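Local coordinates for protein exoenzyme S (Pseudomonas aeruginosa, PDB 6GN8) that probably acts as the mono-ADP-ribosyltransferase part of a secreted bacterial toxin, transferring ADP-ribose from NAD to host proteins once a host activator is bound, at residues C[26-29]-C[30-34]; C[45-48]-C[49-53]; C[134-138]-C[139-143]; C[212-216]-C[217-221]. The protein carries 2 engineered substitutions. One frame throughout, in Å; residues are numbered along the deposited sequence.

Contact 1: residues C[26-29]-C[30-34]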
loop_
_atom_site.group_PDB
_atom_site.type_symbol
_atom_site.label_atom_id
_atom_site.label_comp_id
_atom_site.label_asym_id
_atom_site.label_seq_id
_atom_site.Cartn_x
_atom_site.Cartn_y
_atom_site.Cartn_z
ATOM N N LYS C 26 13.148 49.701 -6.730
ATOM C CA LYS C 26 13.465 51.059 -6.271
ATOM C C LYS C 26 12.182 51.925 -6.177
ATOM O O LYS C 26 12.032 52.679 -5.206
ATOM C CB LYS C 26 14.519 51.707 -7.194
ATOM C CG LYS C 26 14.776 53.198 -6.961
ATOM C CD LYS C 26 15.870 53.489 -5.934
ATOM C CE LYS C 26 15.877 54.933 -5.458
ATOM N NZ LYS C 26 16.093 55.917 -6.560
ATOM N N ALA C 27 11.260 51.793 -7.164
ATOM C CA ALA C 27 9.985 52.527 -7.187
ATOM C C ALA C 27 9.126 52.183 -5.933
ATOM O O ALA C 27 8.648 53.093 -5.231
ATOM C CB ALA C 27 9.218 52.208 -8.466
ATOM N N LEU C 28 8.981 50.864 -5.649
ATOM C CA LEU C 28 8.267 50.327 -4.492
ATOM C C LEU C 28 9.010 50.692 -3.202
ATOM O O LEU C 28 8.353 51.107 -2.244
ATOM C CB LEU C 28 8.073 48.796 -4.610
ATOM C CG LEU C 28 7.496 48.077 -3.374
ATOM C CD1 LEU C 28 6.095 48.584 -2.998
ATOM C CD2 LEU C 28 7.537 46.586 -3.553
ATOM N N ALA C 29 10.363 50.570 -3.180
ATOM C CA ALA C 29 11.173 50.915 -2.003
ATOM C C ALA C 29 10.981 52.375 -1.625
ATOM O O ALA C 29 10.816 52.676 -0.444
ATOM C CB ALA C 29 12.646 50.623 -2.249
ATOM N N ASP C 30 10.948 53.273 -2.639
ATOM C CA ASP C 30 10.720 54.705 -2.461
ATOM C C ASP C 30 9.327 54.966 -1.952
ATOM O O ASP C 30 9.159 55.801 -1.058
ATOM C CB ASP C 30 10.955 55.464 -3.771
ATOM C CG ASP C 30 12.412 55.554 -4.185
ATOM O OD1 ASP C 30 13.297 55.343 -3.315
ATOM O OD2 ASP C 30 12.672 55.839 -5.376
ATOM N N GLY C 31 8.349 54.233 -2.499
ATOM C CA GLY C 31 6.948 54.315 -2.094
ATOM C C GLY C 31 6.757 54.026 -0.616
ATOM O O GLY C 31 6.036 54.760 0.067
ATOM N N LEU C 32 7.457 52.984 -0.109
ATOM C CA LEU C 32 7.461 52.561 1.291
ATOM C C LEU C 32 8.118 53.623 2.202
ATOM O O LEU C 32 7.608 53.865 3.299
ATOM C CB LEU C 32 8.171 51.202 1.442
ATOM C CG LEU C 32 7.382 49.966 0.959
ATOM C CD1 LEU C 32 8.304 48.805 0.735
ATOM C CD2 LEU C 32 6.236 49.585 1.931
ATOM N N VAL C 33 9.223 54.260 1.753
ATOM C CA VAL C 33 9.913 55.306 2.547
ATOM C C VAL C 33 9.067 56.589 2.554
ATOM O O VAL C 33 8.935 57.233 3.596
ATOM C CB VAL C 33 11.376 55.582 2.093
ATOM C CG1 VAL C 33 12.013 56.706 2.918
ATOM C CG2 VAL C 33 12.226 54.309 2.176
ATOM N N LYS C 34 8.461 56.939 1.409
ATOM C CA LYS C 34 7.597 58.121 1.324
ATOM C C LYS C 34 6.422 57.983 2.288
ATOM O O LYS C 34 6.102 58.946 2.989
ATOM C CB LYS C 34 7.076 58.338 -0.112
ATOM C CG LYS C 34 8.089 58.946 -1.068
ATOM C CD LYS C 34 7.592 58.830 -2.514
ATOM C CE LYS C 34 8.549 59.389 -3.538
ATOM N NZ LYS C 34 7.935 59.423 -4.892
#

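Contact 2: residues C[45-48]-C[49-53]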
loop_
_atom_site.group_PDB
_atom_site.type_symbol
_atom_site.label_atom_id
_atom_site.label_comp_id
_atom_site.label_asym_id
_atom_site.label_seq_id
_atom_site.Cartn_x
_atom_site.Cartn_y
_atom_site.Cartn_z
ATOM N N GLY C 45 18.903 47.027 5.451
ATOM C CA GLY C 45 20.162 46.311 5.638
ATOM C C GLY C 45 20.172 45.209 6.679
ATOM O O GLY C 45 21.235 44.635 6.943
ATOM N N ARG C 46 18.993 44.866 7.250
ATOM C CA ARG C 46 18.874 43.856 8.313
ATOM C C ARG C 46 19.090 42.395 7.806
ATOM O O ARG C 46 19.273 41.470 8.622
ATOM C CB ARG C 46 17.558 44.006 9.093
ATOM C CG ARG C 46 17.736 44.966 10.272
ATOM C CD ARG C 46 16.522 45.078 11.168
ATOM N NE ARG C 46 16.612 46.237 12.068
ATOM C CZ ARG C 46 15.881 46.417 13.172
ATOM N NH1 ARG C 46 16.062 47.495 13.926
ATOM N NH2 ARG C 46 14.989 45.504 13.547
ATOM N N GLN C 47 19.146 42.195 6.491
ATOM C CA GLN C 47 19.470 40.868 5.976
ATOM C C GLN C 47 20.631 41.013 4.978
ATOM O O GLN C 47 20.367 41.070 3.769
ATOM C CB GLN C 47 18.243 40.177 5.361
ATOM C CG GLN C 47 17.765 38.993 6.181
ATOM C CD GLN C 47 16.630 38.240 5.530
ATOM O OE1 GLN C 47 16.478 38.201 4.296
ATOM N NE2 GLN C 47 15.811 37.606 6.359
ATOM N N PRO C 48 21.914 41.131 5.461
ATOM C CA PRO C 48 23.059 41.308 4.530
ATOM C C PRO C 48 23.291 40.097 3.601
ATOM O O PRO C 48 23.979 40.228 2.584
ATOM C CB PRO C 48 24.252 41.573 5.463
ATOM C CG PRO C 48 23.645 41.975 6.770
ATOM C CD PRO C 48 22.391 41.133 6.857
ATOM N N GLY C 49 22.656 38.961 3.915
ATOM C CA GLY C 49 22.600 37.792 3.043
ATOM C C GLY C 49 21.464 38.113 2.084
ATOM O O GLY C 49 20.399 37.479 2.111
ATOM N N GLY C 50 21.702 39.176 1.313
ATOM C CA GLY C 50 20.793 39.876 0.420
ATOM C C GLY C 50 20.032 39.142 -0.655
ATOM O O GLY C 50 20.098 39.554 -1.820
ATOM N N ILE C 51 19.230 38.137 -0.280
ATOM C CA ILE C 51 18.379 37.459 -1.247
ATOM C C ILE C 51 17.227 38.427 -1.638
ATOM O O ILE C 51 16.857 38.498 -2.808
ATOM C CB ILE C 51 17.874 36.049 -0.766
ATOM C CG1 ILE C 51 16.900 35.387 -1.792
ATOM C CG2 ILE C 51 17.267 36.047 0.674
ATOM C CD1 ILE C 51 17.531 35.073 -3.174
ATOM N N HIS C 52 16.725 39.222 -0.677
ATOM C CA HIS C 52 15.619 40.140 -0.949
ATOM C C HIS C 52 16.072 41.571 -1.126
ATOM O O HIS C 52 17.017 42.007 -0.470
ATOM C CB HIS C 52 14.575 40.071 0.176
ATOM C CG HIS C 52 13.992 38.710 0.359
ATOM N ND1 HIS C 52 14.187 37.996 1.523
ATOM C CD2 HIS C 52 13.266 37.959 -0.500
ATOM C CE1 HIS C 52 13.572 36.839 1.338
ATOM N NE2 HIS C 52 12.999 36.775 0.137
ATOM N N SER C 53 15.348 42.313 -1.991
ATOM C CA SER C 53 15.524 43.735 -2.269
ATOM C C SER C 53 15.200 44.566 -1.023
ATOM O O SER C 53 14.575 44.047 -0.097
ATOM C CB SER C 53 14.602 44.154 -3.413
ATOM O OG SER C 53 13.240 44.194 -3.008
#

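Contact 3: residues C[134-138]-C[139-143]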
loop_
_atom_site.group_PDB
_atom_site.type_symbol
_atom_site.label_atom_id
_atom_site.label_comp_id
_atom_site.label_asym_id
_atom_site.label_seq_id
_atom_site.Cartn_x
_atom_site.Cartn_y
_atom_site.Cartn_z
ATOM N N SER C 134 1.642 33.774 9.707
ATOM C CA SER C 134 2.775 33.904 10.605
ATOM C C SER C 134 2.854 32.654 11.481
ATOM O O SER C 134 1.869 32.204 12.094
ATOM C CB SER C 134 2.643 35.167 11.460
ATOM O OG SER C 134 2.375 36.310 10.653
ATOM N N THR C 135 4.021 32.060 11.479
ATOM C CA THR C 135 4.314 30.907 12.308
ATOM C C THR C 135 5.641 31.246 12.984
ATOM O O THR C 135 6.313 32.206 12.580
ATOM C CB THR C 135 4.306 29.600 11.493
ATOM O OG1 THR C 135 5.424 29.580 10.633
ATOM C CG2 THR C 135 3.032 29.382 10.677
ATOM N N SER C 136 5.994 30.503 14.027
ATOM C CA SER C 136 7.207 30.741 14.781
ATOM C C SER C 136 7.994 29.421 14.919
ATOM O O SER C 136 7.377 28.370 15.062
ATOM C CB SER C 136 6.829 31.324 16.144
ATOM O OG SER C 136 7.680 30.937 17.218
ATOM N N LEU C 137 9.339 29.492 14.906
ATOM C CA LEU C 137 10.254 28.346 15.124
ATOM C C LEU C 137 10.363 28.034 16.607
ATOM O O LEU C 137 10.810 26.959 16.977
ATOM C CB LEU C 137 11.665 28.620 14.574
ATOM C CG LEU C 137 11.958 28.277 13.127
ATOM C CD1 LEU C 137 13.265 28.866 12.709
ATOM C CD2 LEU C 137 11.993 26.766 12.893
ATOM N N ASN C 138 9.973 28.997 17.443
ATOM C CA ASN C 138 9.974 28.936 18.902
ATOM C C ASN C 138 8.647 28.280 19.403
ATOM O O ASN C 138 7.603 28.912 19.233
ATOM C CB ASN C 138 10.136 30.377 19.423
ATOM C CG ASN C 138 10.546 30.521 20.849
ATOM O OD1 ASN C 138 10.153 29.742 21.725
ATOM N ND2 ASN C 138 11.335 31.552 21.116
ATOM N N PRO C 139 8.622 27.041 19.982
ATOM C CA PRO C 139 7.323 26.454 20.417
ATOM C C PRO C 139 6.645 27.221 21.572
ATOM O O PRO C 139 5.414 27.238 21.659
ATOM C CB PRO C 139 7.687 25.019 20.856
ATOM C CG PRO C 139 9.065 24.765 20.315
ATOM C CD PRO C 139 9.740 26.114 20.263
ATOM N N GLY C 140 7.464 27.860 22.418
ATOM C CA GLY C 140 7.051 28.614 23.598
ATOM C C GLY C 140 6.155 29.806 23.344
ATOM O O GLY C 140 5.073 29.897 23.939
ATOM N N VAL C 141 6.585 30.727 22.446
ATOM C CA VAL C 141 5.824 31.946 22.097
ATOM C C VAL C 141 4.499 31.586 21.312
ATOM O O VAL C 141 3.790 32.494 20.852
ATOM C CB VAL C 141 6.676 33.042 21.370
ATOM C CG1 VAL C 141 7.741 33.626 22.294
ATOM C CG2 VAL C 141 7.306 32.520 20.093
ATOM N N ALA C 142 4.161 30.256 21.234
ATOM C CA ALA C 142 2.943 29.686 20.644
ATOM C C ALA C 142 2.014 29.074 21.750
ATOM O O ALA C 142 1.196 29.817 22.301
ATOM C CB ALA C 142 3.290 28.645 19.583
ATOM N N ARG C 143 2.176 27.766 22.108
ATOM C CA ARG C 143 1.321 27.037 23.071
ATOM C C ARG C 143 1.619 27.359 24.582
ATOM O O ARG C 143 2.763 27.677 24.916
ATOM C CB ARG C 143 1.382 25.506 22.799
ATOM C CG ARG C 143 2.204 24.636 23.756
ATOM C CD ARG C 143 2.861 23.486 23.029
ATOM N NE ARG C 143 3.776 23.979 21.999
ATOM C CZ ARG C 143 3.578 23.848 20.692
ATOM N NH1 ARG C 143 4.448 24.352 19.831
ATOM N NH2 ARG C 143 2.512 23.202 20.236
#

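Contact 4: residues C[212-216]-C[217-221]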
loop_
_atom_site.group_PDB
_atom_site.type_symbol
_atom_site.label_atom_id
_atom_site.label_comp_id
_atom_site.label_asym_id
_atom_site.label_seq_id
_atom_site.Cartn_x
_atom_site.Cartn_y
_atom_site.Cartn_z
ATOM N N GLY C 212 8.512 3.083 4.030
ATOM C CA GLY C 212 8.113 1.743 4.452
ATOM C C GLY C 212 7.751 1.502 5.909
ATOM O O GLY C 212 7.369 0.382 6.247
ATOM N N LEU C 213 7.868 2.513 6.782
ATOM C CA LEU C 213 7.637 2.347 8.218
ATOM C C LEU C 213 6.169 1.969 8.555
ATOM O O LEU C 213 5.971 1.025 9.323
ATOM C CB LEU C 213 8.083 3.595 8.982
ATOM C CG LEU C 213 7.972 3.562 10.504
ATOM C CD1 LEU C 213 8.810 2.447 11.122
ATOM C CD2 LEU C 213 8.292 4.934 11.110
ATOM N N LEU C 214 5.165 2.640 7.957
ATOM C CA LEU C 214 3.760 2.302 8.217
ATOM C C LEU C 214 3.453 0.872 7.856
ATOM O O LEU C 214 2.842 0.183 8.660
ATOM C CB LEU C 214 2.793 3.228 7.482
ATOM C CG LEU C 214 2.536 4.589 8.120
ATOM C CD1 LEU C 214 1.573 5.370 7.304
ATOM C CD2 LEU C 214 1.981 4.466 9.495
ATOM N N ASP C 215 3.906 0.412 6.662
ATOM C CA ASP C 215 3.741 -0.968 6.200
ATOM C C ASP C 215 4.434 -1.944 7.173
ATOM O O ASP C 215 3.805 -2.899 7.615
ATOM C CB ASP C 215 4.300 -1.134 4.774
ATOM C CG ASP C 215 3.679 -2.254 3.959
ATOM O OD1 ASP C 215 2.766 -2.937 4.481
ATOM O OD2 ASP C 215 4.102 -2.449 2.799
ATOM N N ALA C 216 5.703 -1.650 7.553
ATOM C CA ALA C 216 6.510 -2.452 8.484
ATOM C C ALA C 216 5.890 -2.514 9.886
ATOM O O ALA C 216 6.032 -3.519 10.557
ATOM C CB ALA C 216 7.911 -1.884 8.581
ATOM N N LEU C 217 5.176 -1.465 10.308
ATOM C CA LEU C 217 4.572 -1.390 11.626
ATOM C C LEU C 217 3.402 -2.343 11.770
ATOM O O LEU C 217 2.941 -2.546 12.884
ATOM C CB LEU C 217 4.197 0.052 11.990
ATOM C CG LEU C 217 5.381 0.884 12.522
ATOM C CD1 LEU C 217 5.003 2.314 12.679
ATOM C CD2 LEU C 217 5.937 0.315 13.858
ATOM N N ASP C 218 2.996 -3.028 10.678
ATOM C CA ASP C 218 1.968 -4.080 10.690
ATOM C C ASP C 218 0.807 -3.664 11.632
ATOM O O ASP C 218 0.457 -4.372 12.585
ATOM C CB ASP C 218 2.652 -5.403 11.115
ATOM C CG ASP C 218 1.857 -6.696 11.137
ATOM O OD1 ASP C 218 0.765 -6.744 10.508
ATOM O OD2 ASP C 218 2.352 -7.682 11.735
ATOM N N LEU C 219 0.234 -2.489 11.353
ATOM C CA LEU C 219 -0.843 -1.915 12.147
ATOM C C LEU C 219 -2.105 -2.778 12.166
ATOM O O LEU C 219 -2.502 -3.361 11.144
ATOM C CB LEU C 219 -1.176 -0.508 11.668
ATOM C CG LEU C 219 0.011 0.442 11.688
ATOM C CD1 LEU C 219 -0.275 1.684 10.864
ATOM C CD2 LEU C 219 0.433 0.775 13.108
ATOM N N ALA C 220 -2.685 -2.913 13.389
ATOM C CA ALA C 220 -3.886 -3.710 13.641
ATOM C C ALA C 220 -5.084 -2.857 13.295
ATOM O O ALA C 220 -5.628 -2.146 14.138
ATOM C CB ALA C 220 -3.916 -4.163 15.096
ATOM N N SER C 221 -5.392 -2.814 12.009
ATOM C CA SER C 221 -6.498 -2.052 11.419
ATOM C C SER C 221 -6.722 -2.526 10.005
ATOM O O SER C 221 -5.756 -2.864 9.312
ATOM C CB SER C 221 -6.238 -0.539 11.447
ATOM O OG SER C 221 -5.022 -0.153 10.828
HETATM O O HOH W 1 0.649 -1.416 8.653
#

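Contact 1: residues C[26-29]-C[30-34]
Residues 26-29 and 30-34 are successive turns of helix 24-36, joined by four i-to-i+4 backbone hydrogen bonds that run from Asp-30 N to Lys-26 O (2.8 Å) through to Val-33 N to Ala-29 O (3.1 Å). On the outer side Lys-26 bends at chi2 (89°) and again at chi4, which brings its end back over the next turn. Its NZ stands 3.6 Å from Asp-30 OD2, a long salt bridge, and most of the touching is done by the methylene before it: CE lies 3.3 Å from OD2. Lysine suits this position because its positive end can balance the Asp-30 carboxylate one turn on, with CE, beside the charged nitrogen, nearest the oxygens. A different strip of the helix is apolar. Leu-28 CG comes within 4.3 Å of Leu-32 CD1. Val-33 CG2 lies 3.4 Å from Ala-29 O, beside the backbone. The small Ala-29 allows a close approach: it meets Ala-55 and Met-58 of helix 54-77, and Val-33 also rests on Met-58. Leu-28 and Leu-32 both reach Leu-87 of helix 83-99. Such a division into a charged outer strip and an inward leucine, alanine and valine strip is characteristic of an amphipathic helix packed on the outside of a helical bundle.

Contact 2: residues C[45-48]-C[49-53]
An inverse gamma turn centred on Gly-49 reverses the surface loop between helices 38-41 and 54-77, where Pro-48 O accepts a weak hydrogen bond from Gly-50 N (2.8 Å, 143° at the hydrogen). Within the next residues Ile-51 N bonds Gly-49 O at 2.7 Å, so the chain coils tightly. Proline restricts the entry to the turn, and its CB lies 3.4 Å from Gly-49 N; the two glycines that follow bring no side chain to the bend. The doubled-back chain then sets the side chains of Gln-47 and His-52 beside each other. Gln-47, extended beyond CG, carries OE1 to the edge of the imidazole, near its plane and 3.6 Å from ND1, with amide and ring planes 35° apart. This is an approach without a hydrogen bond, and ND1, buried here, has no hydrogen-bond partner in the model. The ring is held from its far nitrogen: NE2 bonds Ser-99 OG and, weakly, Ala-95 O, which ties the loop to the end of helix 83-99. Gln-47 NE2 in turn has a weak bond to Asp-160 O. Ile-51 CG2 lies 3.7 Å above one face of the ring, toward its rim. Directly afterwards Ser-53 occupies the N-cap of helix 54-77; its OG caps a backbone N of the first turn and Glu-56 OE1 bonds Ser-53 N, consistent with a capping box.

Contact 3: residues C[134-138]-C[139-143]
Ser-136 OG lies among several groups: Asn-138 O is 2.9 Å away, Ala-170 O of the neighbouring loop bonds it from outside the two segments, and Val-141 CG2 presses against it at 3.3 Å. The hydroxyl's single proton has both carbonyls within reach, and a short polar side chain suits this buried place. The same methyl of Val-141 sits 3.6 Å from Asn-138 CB, and the two side chains cross at about a right angle. Asn-138 has CG anti to its own N (chi1 -163°), which swings the amide over the start of the following turn. There OD1 receives a weak bond from Gly-140 N (3.4 Å, 130° at the hydrogen), a loose Asx turn round Pro-139, while ND2 bonds Asn-169 O; each end of the amide thus has a backbone partner. Proline, with no N-H to offer, opens a tight turn, in which Ala-142 N bonds Pro-139 O at 3.3 Å and Arg-143 N adds a weak bond. Residues 134-136 fit the Ser-Thr-Ser motif of ADP-ribosyltransferases, which in relatives borders the NAD site. Strand 133-136 pairs with strand 172-175 through Thr-135 and Ile-173, Ser-134 O bonds Arg-110 NH1, and Pro-139 and Ala-142 rest on Phe-109 of strand 106-112.

Contact 4: residues C[212-216]-C[217-221]
Leu-214 (chi1 -80°) and Leu-219 (chi1 -57°) both set CG anti to their carbonyl carbon, and from there CD2 of Leu-214 and CD1 of Leu-219 meet at 3.8 Å. Leu-213 takes the other course, CG anti to N (-177°), and its CG touches Leu-217 CD1 at 3.9 Å one turn along. Leucine suits these places because its branched end supplies apolar carbon both one turn along the helix and across the helix end. The backbone ends the short helix 213-216. Leu-217 N reaches Leu-213 O at 2.8 Å and adds a weak bond to Leu-214 O. Asp-218, with positive phi, breaks the helix, and its N bonds Asp-215 O at 3.2 Å. A water closes the turn, giving a proton to Leu-214 O (2.7 Å) and accepting one from Leu-219 N (2.9 Å). The carboxylates are used by another protein: a basic side chain of that neighbouring chain pairs with Asp-215 OD1, and an aromatic one hydrogen-bonds Asp-218 OD2. The latter suits an aspartate at the bend, whose carboxylate is led away from the helix. The whole resembles a Schellman motif, apolar C3 to C'' contact included, with the six-to-one bond opened by water; the Leu-Asp-Ala-Leu-Asp-Leu-Ala sequence is that by which ExoS binds its 14-3-3 activator.

The four contacts follow one another along the chain. Contacts 1 and 2 belong to the helical part, their centres 16 Å apart, and share helices 54-77 and 83-99 as neighbours: contact 1 packs on both, while contact 2 leads into the first and bonds to the second. Contact 3 lies in the sheet region, 24 Å from contact 2 between centres; it carries the Ser-Thr-Ser segment that borders the NAD site in relatives, and so probably lies beside it. Tyr-63 of helix 54-77 bonds Ser-134, linking the two regions. Contact 4 stands apart, 32 Å from contact 3 and 56 Å from contact 1 between centres, in a C-terminal arm held by another protein, consistent with activator binding distant from catalysis.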